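Local structure of vesicular integral-membrane protein VIP36 (2DUR) at residues A86-R91 / G97-S102; T115-E120 / R124-I129; S139-H142 / R147-E150. The protein acts as an intracellular lectin of the early secretory pathway, binding high-mannose glycans with the aid of calcium and helping to transport and sort the glycoproteins that carry them. One frame throughout, in Å; residues are numbered along the deposited sequence.

Contact 1 of 3, residues A86-R91 / G97-S102; sequences ALWYTR and GPVFGS
The carbonyl oxygen V99 O lies at the edge of the W88 indole, near its plane, 3.5 Å from W88 CZ2. The same oxygen accepts the backbone bond from S102 N at 3.0 Å. That bond closes a type I' beta turn from V99 to S102, in a loop next to strand 84-90 of the seven-stranded sheet of this legume-lectin-like beta sandwich. The turn is closed a second time by V99 N to S102 O, at 3.0 Å. F100 takes the first central place of the turn, with positive phi. G101 takes the second, where its backbone angles call for glycine. W88 has CG anti to its carbonyl carbon (chi1 -59°), which carries the six-membered end of the indole to the turn. There W88 CH2 meets V99 CG1 at 3.7 Å, the two side chains crossing at a slant. S102 CB sits against the ring at 3.6 Å from W88 CZ2, and S102 OG lies over one face, offset toward the rim. The indole nitrogen itself bonds to S208 OG, which is also bonded to F100 O, so one serine ties strand and turn together. F112 and Y140 pack against the F100 ring, which comes within about 5 Å of the calcium ion at the nearest atoms. Nearer the backbone, F100 CB rests on the methyl A86 CB at 3.8 Å.

Contact 2 of 3, residues T115-E120 / R124-I129; sequences TYPNDE and RVFPYI. With CA (calcium ion), chain E; MAN (alpha-D-mannopyranose), chain C.
T115 meets P127 through its backbone: T115 CA lies 4.1 Å from P127 CB. The peptide bond before P127 is cis. Next along the chain, the CB of Y116 points away from 124-129. Y116 O binds the calcium ion at 2.4 Å and also lies obliquely near the F126 ring. P117 makes the main apolar contact. Its CB sits over one face of the F126 ring, 3.9 Å from the ring centroid and 19° off the normal, a CH-pi contact. Y128 CB lies on the opposite face, so the phenyl ring is held between the two. F126 CG is anti to the carbonyl carbon (chi1 -74°), and this brings the ring up to the proline. This loop, from strand 109-114 to strand 128-135 of the L-type lectin fold, supplies part of the calcium and sugar site. N118 serves both ligands. Its OD1 binds calcium at 2.4 Å, and its ND2 donates to mannose O4 at 2.9 Å in a nearly straight bond (172°). Metal binding at OD1 would be expected to polarise the amide and strengthen ND2 as a donor. D114 and D145 also bind the ion, and two waters help to bring its ligand atoms to seven. The CB of D119 points toward the second segment. D119 OD2 takes a hydrogen bond from a water at 3.1 Å, and that water accepts a weak one from R124 NH2. The two charged groups do not touch directly. D119 forms salt bridges with K144 and R147, while R124 pairs with E150. R124 CD in turn lies over one face of the Y128 ring, offset toward its rim.

Contact 3 of 3, residues S139-H142 / R147-E150; sequences SYDH and RWTE. With MAN (alpha-D-mannopyranose), chain C.
The backbones of 139-142 and 147-150 stay apart, nearest at Y140 CA to T149 CA, 6.7 Å, with no direct backbone hydrogen bond between them. Both segments belong to the long loop between strands 128-135 and 152-155 of the L-type lectin sandwich, so side chains and one water join its two limbs. The direct polar link is W148 NE1 to D141 OD1, 2.8 Å, with an N-H...O angle of 159°. The indole nitrogen holds the oxygen in its own ring plane. On the aspartate it is the anti side of OD1 that is met, somewhat out of the carboxylate plane. D141 CG is anti to the backbone N (chi1 -175°), which lays the side chain beside W148, both pointing the same way. D141 CB then touches W148 CD1 at 3.6 Å. The second carboxylate oxygen, D141 OD2, bonds to S143 OG, so both oxygens have a partner. R147 CB lies over the centre of one face of the W148 ring, while R147 NH2 bonds to T121 OG1.

A water also bridges the limbs. It accepts from D141 N at 3.0 Å and is bonded to T149 OG1 at 2.8 Å. The methyl T149 CG2 packs near S139 O at 3.9 Å.

On the other side of the first segment, Y140 packs its ring against F112. H142 ND1 lies at the edge of the Y140 ring, in its plane. The far end of the imidazole reaches the sugar: H142 NE2 donates to mannose O4 at 2.8 Å and 174°, with O4 in the plane of the imidazole ring.

Overall arrangement
Contact 2 and contact 3 both reach the mannose and join directly. Their centres are 12 Å apart. D119 OD2 meets R147 NH2 in a salt bridge of 2.6 Å, and Y128 OH is probably hydrogen-bonded to E150 OE2, also at 2.6 Å. N118 and H142 come together at the sugar and share its O4, while D83, D213 and L214 complete the grip. Contact 1 lies nearer the centre of the chain, about 8 Å from it between centres, against 17 and 16 Å for contacts 2 and 3. It touches contact 3 where F100 CZ packs on Y140 OH at 3.3 Å. The side chain of F100 is about 8 Å from the mannose at the nearest atoms.

Contact 1 of 3, residues A86-R91 / G97-S102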
loop_
_atom_site.group_PDB
_atom_site.type_symbol
_atom_site.label_atom_id
_atom_site.label_comp_id
_atom_site.label_asym_id
_atom_site.label_seq_id
_atom_site.Cartn_x
_atom_site.Cartn_y
_atom_site.Cartn_z
ATOM N N ALA A 86 -4.606 0.862 -2.642
ATOM C CA ALA A 86 -3.904 -0.310 -2.049
ATOM C C ALA A 86 -2.407 -0.141 -2.238
ATOM O O ALA A 86 -1.958 0.313 -3.288
ATOM C CB ALA A 86 -4.354 -1.614 -2.707
ATOM N N LEU A 87 -1.646 -0.478 -1.198
ATOM C CA LEU A 87 -0.195 -0.555 -1.250
ATOM C C LEU A 87 0.161 -2.019 -1.195
ATOM O O LEU A 87 -0.432 -2.748 -0.413
ATOM C CB LEU A 87 0.409 0.149 -0.029
ATOM C CG LEU A 87 -0.020 1.606 0.090
ATOM C CD1 LEU A 87 0.515 2.211 1.385
ATOM C CD2 LEU A 87 0.450 2.418 -1.133
ATOM N N TRP A 88 1.142 -2.427 -1.998
ATOM C CA TRP A 88 1.433 -3.815 -2.212
ATOM C C TRP A 88 2.875 -4.155 -1.944
ATOM O O TRP A 88 3.789 -3.389 -2.289
ATOM C CB TRP A 88 1.137 -4.174 -3.676
ATOM C CG TRP A 88 -0.267 -3.920 -4.069
ATOM C CD1 TRP A 88 -0.743 -2.852 -4.777
ATOM C CD2 TRP A 88 -1.396 -4.749 -3.779
ATOM N NE1 TRP A 88 -2.112 -2.958 -4.941
ATOM C CE2 TRP A 88 -2.531 -4.136 -4.373
ATOM C CE3 TRP A 88 -1.557 -5.982 -3.093
ATOM C CZ2 TRP A 88 -3.820 -4.681 -4.274
ATOM C CZ3 TRP A 88 -2.850 -6.549 -3.028
ATOM C CH2 TRP A 88 -3.960 -5.909 -3.622
ATOM N N TYR A 89 3.071 -5.333 -1.370
ATOM C CA TYR A 89 4.371 -6.003 -1.382
ATOM C C TYR A 89 4.073 -7.448 -1.776
ATOM O O TYR A 89 3.657 -8.270 -0.948
ATOM C CB TYR A 89 5.037 -5.877 -0.009
ATOM C CG TYR A 89 6.330 -6.635 0.105
ATOM C CD1 TYR A 89 7.496 -6.136 -0.470
ATOM C CD2 TYR A 89 6.389 -7.863 0.783
ATOM C CE1 TYR A 89 8.699 -6.834 -0.380
ATOM C CE2 TYR A 89 7.606 -8.583 0.889
ATOM C CZ TYR A 89 8.753 -8.044 0.316
ATOM O OH TYR A 89 9.947 -8.742 0.419
ATOM N N THR A 90 4.211 -7.729 -3.069
ATOM C CA THR A 90 3.644 -8.959 -3.626
ATOM C C THR A 90 4.550 -9.680 -4.605
ATOM O O THR A 90 5.442 -9.094 -5.221
ATOM C CB THR A 90 2.276 -8.711 -4.323
ATOM O OG1 THR A 90 2.415 -7.722 -5.358
ATOM C CG2 THR A 90 1.207 -8.270 -3.322
ATOM N N ARG A 91 4.272 -10.964 -4.776
ATOM C CA ARG A 91 5.013 -11.801 -5.709
ATOM C C ARG A 91 4.924 -11.283 -7.134
ATOM O O ARG A 91 5.932 -11.248 -7.862
ATOM C CB ARG A 91 4.456 -13.213 -5.664
ATOM C CG ARG A 91 5.335 -14.212 -6.403
ATOM C CD ARG A 91 4.594 -15.541 -6.527
ATOM N NE ARG A 91 3.486 -15.435 -7.468
ATOM C CZ ARG A 91 2.624 -16.423 -7.730
ATOM N NH1 ARG A 91 2.696 -17.594 -7.084
ATOM N NH2 ARG A 91 1.669 -16.214 -8.630
ATOM N N GLY A 97 -6.888 -5.604 -11.657
ATOM C CA GLY A 97 -7.957 -6.404 -11.085
ATOM C C GLY A 97 -8.868 -5.581 -10.201
ATOM O O GLY A 97 -8.790 -4.343 -10.189
ATOM N N PRO A 98 -9.755 -6.256 -9.460
ATOM C CA PRO A 98 -10.823 -5.636 -8.690
ATOM C C PRO A 98 -10.411 -5.136 -7.300
ATOM O O PRO A 98 -11.231 -4.547 -6.586
ATOM C CB PRO A 98 -11.827 -6.789 -8.542
ATOM C CG PRO A 98 -10.939 -8.032 -8.449
ATOM C CD PRO A 98 -9.802 -7.735 -9.410
ATOM N N VAL A 99 -9.171 -5.414 -6.900
ATOM C CA VAL A 99 -8.734 -5.051 -5.553
ATOM C C VAL A 99 -8.026 -3.686 -5.615
ATOM O O VAL A 99 -6.819 -3.610 -5.838
ATOM C CB VAL A 99 -7.851 -6.123 -4.897
ATOM C CG1 VAL A 99 -7.667 -5.773 -3.439
ATOM C CG2 VAL A 99 -8.513 -7.509 -4.989
ATOM N N PHE A 100 -8.818 -2.632 -5.470
ATOM C CA PHE A 100 -8.318 -1.261 -5.691
ATOM C C PHE A 100 -7.417 -1.174 -6.914
ATOM O O PHE A 100 -6.368 -0.519 -6.888
ATOM C CB PHE A 100 -7.604 -0.770 -4.420
ATOM C CG PHE A 100 -8.466 -0.855 -3.210
ATOM C CD1 PHE A 100 -9.427 0.119 -2.946
ATOM C CD2 PHE A 100 -8.387 -1.967 -2.357
ATOM C CE1 PHE A 100 -10.265 0.039 -1.835
ATOM C CE2 PHE A 100 -9.226 -2.061 -1.248
ATOM C CZ PHE A 100 -10.163 -1.071 -0.967
ATOM N N GLY A 101 -7.841 -1.792 -8.010
ATOM C CA GLY A 101 -7.099 -1.684 -9.254
ATOM C C GLY A 101 -6.140 -2.787 -9.592
ATOM O O GLY A 101 -5.693 -2.848 -10.735
ATOM N N SER A 102 -5.825 -3.688 -8.638
ATOM C CA SER A 102 -4.855 -4.752 -8.840
ATOM C C SER A 102 -5.490 -6.156 -8.627
ATOM O O SER A 102 -6.637 -6.260 -8.172
ATOM C CB SER A 102 -3.689 -4.564 -7.859
ATOM O OG SER A 102 -2.619 -5.459 -8.109
#

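Contact 2 of 3, residues T115-E120 / R124-I129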
loop_
_atom_site.group_PDB
_atom_site.type_symbol
_atom_site.label_atom_id
_atom_site.label_comp_id
_atom_site.label_asym_id
_atom_site.label_seq_id
_atom_site.Cartn_x
_atom_site.Cartn_y
_atom_site.Cartn_z
ATOM N N THR A 115 -12.100 4.001 1.271
ATOM C CA THR A 115 -12.839 5.212 1.577
ATOM C C THR A 115 -14.360 5.082 1.465
ATOM O O THR A 115 -15.080 6.026 1.745
ATOM C CB THR A 115 -12.437 6.356 0.637
ATOM O OG1 THR A 115 -12.722 5.958 -0.702
ATOM C CG2 THR A 115 -10.929 6.701 0.742
ATOM N N TYR A 116 -14.855 3.921 1.036
ATOM C CA TYR A 116 -16.290 3.754 0.815
ATOM C C TYR A 116 -16.822 2.481 1.483
ATOM O O TYR A 116 -16.344 1.402 1.148
ATOM C CB TYR A 116 -16.584 3.698 -0.691
ATOM C CG TYR A 116 -18.038 3.480 -0.977
ATOM C CD1 TYR A 116 -18.990 4.440 -0.614
ATOM C CD2 TYR A 116 -18.477 2.304 -1.598
ATOM C CE1 TYR A 116 -20.335 4.229 -0.866
ATOM C CE2 TYR A 116 -19.830 2.092 -1.858
ATOM C CZ TYR A 116 -20.748 3.062 -1.469
ATOM O OH TYR A 116 -22.093 2.865 -1.710
ATOM N N PRO A 117 -17.804 2.600 2.411
ATOM C CA PRO A 117 -18.338 1.367 3.019
ATOM C C PRO A 117 -19.297 0.633 2.089
ATOM O O PRO A 117 -20.467 1.018 1.967
ATOM C CB PRO A 117 -19.065 1.859 4.283
ATOM C CG PRO A 117 -19.388 3.312 4.012
ATOM C CD PRO A 117 -18.427 3.819 2.968
ATOM N N ASN A 118 -18.800 -0.410 1.421
ATOM C CA ASN A 118 -19.655 -1.236 0.564
ATOM C C ASN A 118 -20.598 -2.095 1.401
ATOM O O ASN A 118 -21.684 -2.476 0.952
ATOM C CB ASN A 118 -18.791 -2.149 -0.288
ATOM C CG ASN A 118 -17.991 -1.398 -1.305
ATOM O OD1 ASN A 118 -16.898 -0.905 -1.013
ATOM N ND2 ASN A 118 -18.517 -1.305 -2.515
ATOM N N ASP A 119 -20.146 -2.412 2.607
ATOM C CA ASP A 119 -20.863 -3.307 3.508
ATOM C C ASP A 119 -22.028 -2.608 4.198
ATOM O O ASP A 119 -21.835 -1.733 5.064
ATOM C CB ASP A 119 -19.871 -3.863 4.529
ATOM C CG ASP A 119 -20.471 -4.881 5.463
ATOM O OD1 ASP A 119 -21.678 -5.218 5.341
ATOM O OD2 ASP A 119 -19.709 -5.329 6.350
ATOM N N GLU A 120 -23.231 -3.025 3.813
ATOM C CA GLU A 120 -24.455 -2.454 4.362
ATOM C C GLU A 120 -24.645 -2.742 5.840
ATOM O O GLU A 120 -25.401 -2.042 6.522
ATOM C CB GLU A 120 -25.670 -2.929 3.571
ATOM C CG GLU A 120 -25.742 -2.218 2.236
ATOM C CD GLU A 120 -26.531 -2.965 1.189
ATOM O OE1 GLU A 120 -27.612 -2.454 0.816
ATOM O OE2 GLU A 120 -26.069 -4.043 0.723
ATOM N N ARG A 124 -17.674 -0.985 11.061
ATOM C CA ARG A 124 -16.495 -0.132 10.983
ATOM C C ARG A 124 -16.854 1.316 10.589
ATOM O O ARG A 124 -17.861 1.560 9.917
ATOM C CB ARG A 124 -15.461 -0.745 10.020
ATOM C CG ARG A 124 -14.852 -2.030 10.572
ATOM C CD ARG A 124 -13.886 -2.768 9.627
ATOM N NE ARG A 124 -14.590 -3.539 8.616
ATOM C CZ ARG A 124 -14.005 -4.114 7.571
ATOM N NH1 ARG A 124 -12.689 -4.018 7.421
ATOM N NH2 ARG A 124 -14.732 -4.781 6.682
ATOM N N VAL A 125 -16.018 2.260 11.011
ATOM C CA VAL A 125 -16.117 3.656 10.592
ATOM C C VAL A 125 -15.090 3.937 9.481
ATOM O O VAL A 125 -13.933 3.564 9.604
ATOM C CB VAL A 125 -15.896 4.619 11.778
ATOM C CG1 VAL A 125 -15.854 6.060 11.307
ATOM C CG2 VAL A 125 -16.993 4.413 12.841
ATOM N N PHE A 126 -15.524 4.600 8.411
ATOM C CA PHE A 126 -14.666 4.860 7.243
ATOM C C PHE A 126 -14.174 6.321 7.181
ATOM O O PHE A 126 -14.793 7.203 7.801
ATOM C CB PHE A 126 -15.387 4.437 5.940
ATOM C CG PHE A 126 -15.441 2.949 5.756
ATOM C CD1 PHE A 126 -16.208 2.161 6.609
ATOM C CD2 PHE A 126 -14.678 2.327 4.765
ATOM C CE1 PHE A 126 -16.234 0.761 6.474
ATOM C CE2 PHE A 126 -14.687 0.933 4.620
ATOM C CZ PHE A 126 -15.469 0.147 5.472
ATOM N N PRO A 127 -13.064 6.580 6.460
ATOM C CA PRO A 127 -12.206 5.596 5.788
ATOM C C PRO A 127 -11.528 4.612 6.739
ATOM O O PRO A 127 -11.326 4.910 7.920
ATOM C CB PRO A 127 -11.149 6.448 5.099
ATOM C CG PRO A 127 -11.828 7.803 4.940
ATOM C CD PRO A 127 -12.586 7.952 6.212
ATOM N N TYR A 128 -11.175 3.445 6.217
ATOM C CA TYR A 128 -10.673 2.371 7.075
ATOM C C TYR A 128 -9.418 1.792 6.421
ATOM O O TYR A 128 -9.438 1.399 5.237
ATOM C CB TYR A 128 -11.771 1.286 7.287
ATOM C CG TYR A 128 -11.440 0.314 8.392
ATOM C CD1 TYR A 128 -11.734 0.609 9.724
ATOM C CD2 TYR A 128 -10.797 -0.900 8.112
ATOM C CE1 TYR A 128 -11.415 -0.279 10.731
ATOM C CE2 TYR A 128 -10.465 -1.791 9.129
ATOM C CZ TYR A 128 -10.779 -1.474 10.433
ATOM O OH TYR A 128 -10.453 -2.339 11.456
ATOM N N ILE A 129 -8.338 1.757 7.190
ATOM C CA ILE A 129 -7.064 1.244 6.710
ATOM C C ILE A 129 -6.896 -0.141 7.308
ATOM O O ILE A 129 -7.003 -0.318 8.511
ATOM C CB ILE A 129 -5.863 2.127 7.194
ATOM C CG1 ILE A 129 -5.980 3.536 6.591
ATOM C CG2 ILE A 129 -4.520 1.488 6.832
ATOM C CD1 ILE A 129 -4.859 4.479 7.050
HETATM CA CA CA E . -15.013 -0.380 0.334
HETATM C C1 MAN C . -19.884 0.137 -8.128
HETATM C C2 MAN C . -19.050 -1.126 -7.927
HETATM C C3 MAN C . -18.494 -1.186 -6.497
HETATM C C4 MAN C . -17.806 0.129 -6.098
HETATM C C5 MAN C . -18.842 1.231 -6.235
HETATM C C6 MAN C . -18.294 2.587 -5.785
HETATM O O1 MAN C . -21.177 -0.030 -7.554
HETATM O O2 MAN C . -17.975 -1.100 -8.834
HETATM O O3 MAN C . -17.607 -2.287 -6.373
HETATM O O4 MAN C . -17.311 0.099 -4.777
HETATM O O5 MAN C . -19.192 1.274 -7.611
HETATM O O6 MAN C . -17.299 3.029 -6.682
HETATM O O HOH W 1 -17.383 -3.353 6.359
HETATM O O HOH W 2 -14.288 0.871 -1.631
HETATM O O HOH W 3 -14.163 -2.481 -0.577
#

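Contact 3 of 3, residues S139-H142 / R147-E150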
loop_
_atom_site.group_PDB
_atom_site.type_symbol
_atom_site.label_atom_id
_atom_site.label_comp_id
_atom_site.label_asym_id
_atom_site.label_seq_id
_atom_site.Cartn_x
_atom_site.Cartn_y
_atom_site.Cartn_z
ATOM N N SER A 139 -9.647 -14.372 -1.453
ATOM C CA SER A 139 -10.219 -13.345 -2.274
ATOM C C SER A 139 -10.643 -12.193 -1.346
ATOM O O SER A 139 -11.268 -12.415 -0.310
ATOM C CB SER A 139 -11.454 -13.876 -3.018
ATOM O OG SER A 139 -12.161 -12.813 -3.643
ATOM N N TYR A 140 -10.319 -10.968 -1.745
ATOM C CA TYR A 140 -10.802 -9.790 -1.047
ATOM C C TYR A 140 -12.258 -9.582 -1.433
ATOM O O TYR A 140 -12.564 -9.377 -2.615
ATOM C CB TYR A 140 -9.949 -8.594 -1.458
ATOM C CG TYR A 140 -10.454 -7.271 -0.947
ATOM C CD1 TYR A 140 -10.220 -6.885 0.386
ATOM C CD2 TYR A 140 -11.125 -6.388 -1.800
ATOM C CE1 TYR A 140 -10.655 -5.662 0.855
ATOM C CE2 TYR A 140 -11.574 -5.156 -1.343
ATOM C CZ TYR A 140 -11.339 -4.802 -0.023
ATOM O OH TYR A 140 -11.770 -3.602 0.482
ATOM N N ASP A 141 -13.153 -9.683 -0.457
ATOM C CA ASP A 141 -14.577 -9.508 -0.750
ATOM C C ASP A 141 -14.894 -8.014 -0.764
ATOM O O ASP A 141 -15.137 -7.417 0.281
ATOM C CB ASP A 141 -15.448 -10.214 0.282
ATOM C CG ASP A 141 -16.928 -10.140 -0.065
ATOM O OD1 ASP A 141 -17.724 -10.852 0.596
ATOM O OD2 ASP A 141 -17.286 -9.390 -1.022
ATOM N N HIS A 142 -14.841 -7.427 -1.956
ATOM C CA HIS A 142 -14.945 -5.961 -2.090
ATOM C C HIS A 142 -16.279 -5.459 -1.561
ATOM O O HIS A 142 -16.366 -4.437 -0.881
ATOM C CB HIS A 142 -14.742 -5.567 -3.552
ATOM C CG HIS A 142 -14.958 -4.107 -3.799
ATOM N ND1 HIS A 142 -13.972 -3.166 -3.595
ATOM C CD2 HIS A 142 -16.061 -3.420 -4.174
ATOM C CE1 HIS A 142 -14.453 -1.964 -3.861
ATOM N NE2 HIS A 142 -15.719 -2.090 -4.206
ATOM N N ARG A 147 -14.174 -7.814 4.888
ATOM C CA ARG A 147 -14.458 -8.193 6.254
ATOM C C ARG A 147 -13.786 -9.510 6.668
ATOM O O ARG A 147 -13.174 -9.601 7.744
ATOM C CB ARG A 147 -15.959 -8.332 6.467
ATOM C CG ARG A 147 -16.272 -8.497 7.953
ATOM C CD ARG A 147 -17.625 -9.019 8.206
ATOM N NE ARG A 147 -18.583 -7.939 8.080
ATOM C CZ ARG A 147 -19.879 -8.066 8.301
ATOM N NH1 ARG A 147 -20.374 -9.240 8.649
ATOM N NH2 ARG A 147 -20.676 -7.020 8.138
ATOM N N TRP A 148 -13.898 -10.503 5.799
ATOM C CA TRP A 148 -13.566 -11.879 6.180
ATOM C C TRP A 148 -12.068 -12.143 6.180
ATOM O O TRP A 148 -11.629 -13.145 6.709
ATOM C CB TRP A 148 -14.223 -12.875 5.208
ATOM C CG TRP A 148 -15.532 -12.448 4.652
ATOM C CD1 TRP A 148 -15.789 -12.082 3.357
ATOM C CD2 TRP A 148 -16.775 -12.324 5.358
ATOM N NE1 TRP A 148 -17.112 -11.756 3.217
ATOM C CE2 TRP A 148 -17.736 -11.883 4.428
ATOM C CE3 TRP A 148 -17.171 -12.558 6.692
ATOM C CZ2 TRP A 148 -19.089 -11.646 4.783
ATOM C CZ3 TRP A 148 -18.523 -12.329 7.047
ATOM C CH2 TRP A 148 -19.454 -11.891 6.088
ATOM N N THR A 149 -11.301 -11.230 5.591
ATOM C CA THR A 149 -9.853 -11.418 5.433
ATOM C C THR A 149 -9.021 -10.309 6.101
ATOM O O THR A 149 -7.819 -10.236 5.888
ATOM C CB THR A 149 -9.467 -11.560 3.952
ATOM O OG1 THR A 149 -9.983 -10.459 3.189
ATOM C CG2 THR A 149 -10.021 -12.876 3.378
ATOM N N GLU A 150 -9.676 -9.454 6.879
ATOM C CA GLU A 150 -8.951 -8.399 7.616
ATOM C C GLU A 150 -8.079 -9.000 8.714
ATOM O O GLU A 150 -8.579 -9.717 9.577
ATOM C CB GLU A 150 -9.944 -7.418 8.249
ATOM C CG GLU A 150 -9.221 -6.356 9.119
ATOM C CD GLU A 150 -10.153 -5.429 9.891
ATOM O OE1 GLU A 150 -11.377 -5.466 9.683
ATOM O OE2 GLU A 150 -9.645 -4.663 10.726
HETATM C C1 MAN C . -19.884 0.137 -8.128
HETATM C C2 MAN C . -19.050 -1.126 -7.927
HETATM C C3 MAN C . -18.494 -1.186 -6.497
HETATM C C4 MAN C . -17.806 0.129 -6.098
HETATM C C5 MAN C . -18.842 1.231 -6.235
HETATM C C6 MAN C . -18.294 2.587 -5.785
HETATM O O1 MAN C . -21.177 -0.030 -7.554
HETATM O O2 MAN C . -17.975 -1.100 -8.834
HETATM O O3 MAN C . -17.607 -2.287 -6.373
HETATM O O4 MAN C . -17.311 0.099 -4.777
HETATM O O5 MAN C . -19.192 1.274 -7.611
HETATM O O6 MAN C . -17.299 3.029 -6.682
HETATM O O HOH W 4 -12.710 -10.551 2.378
#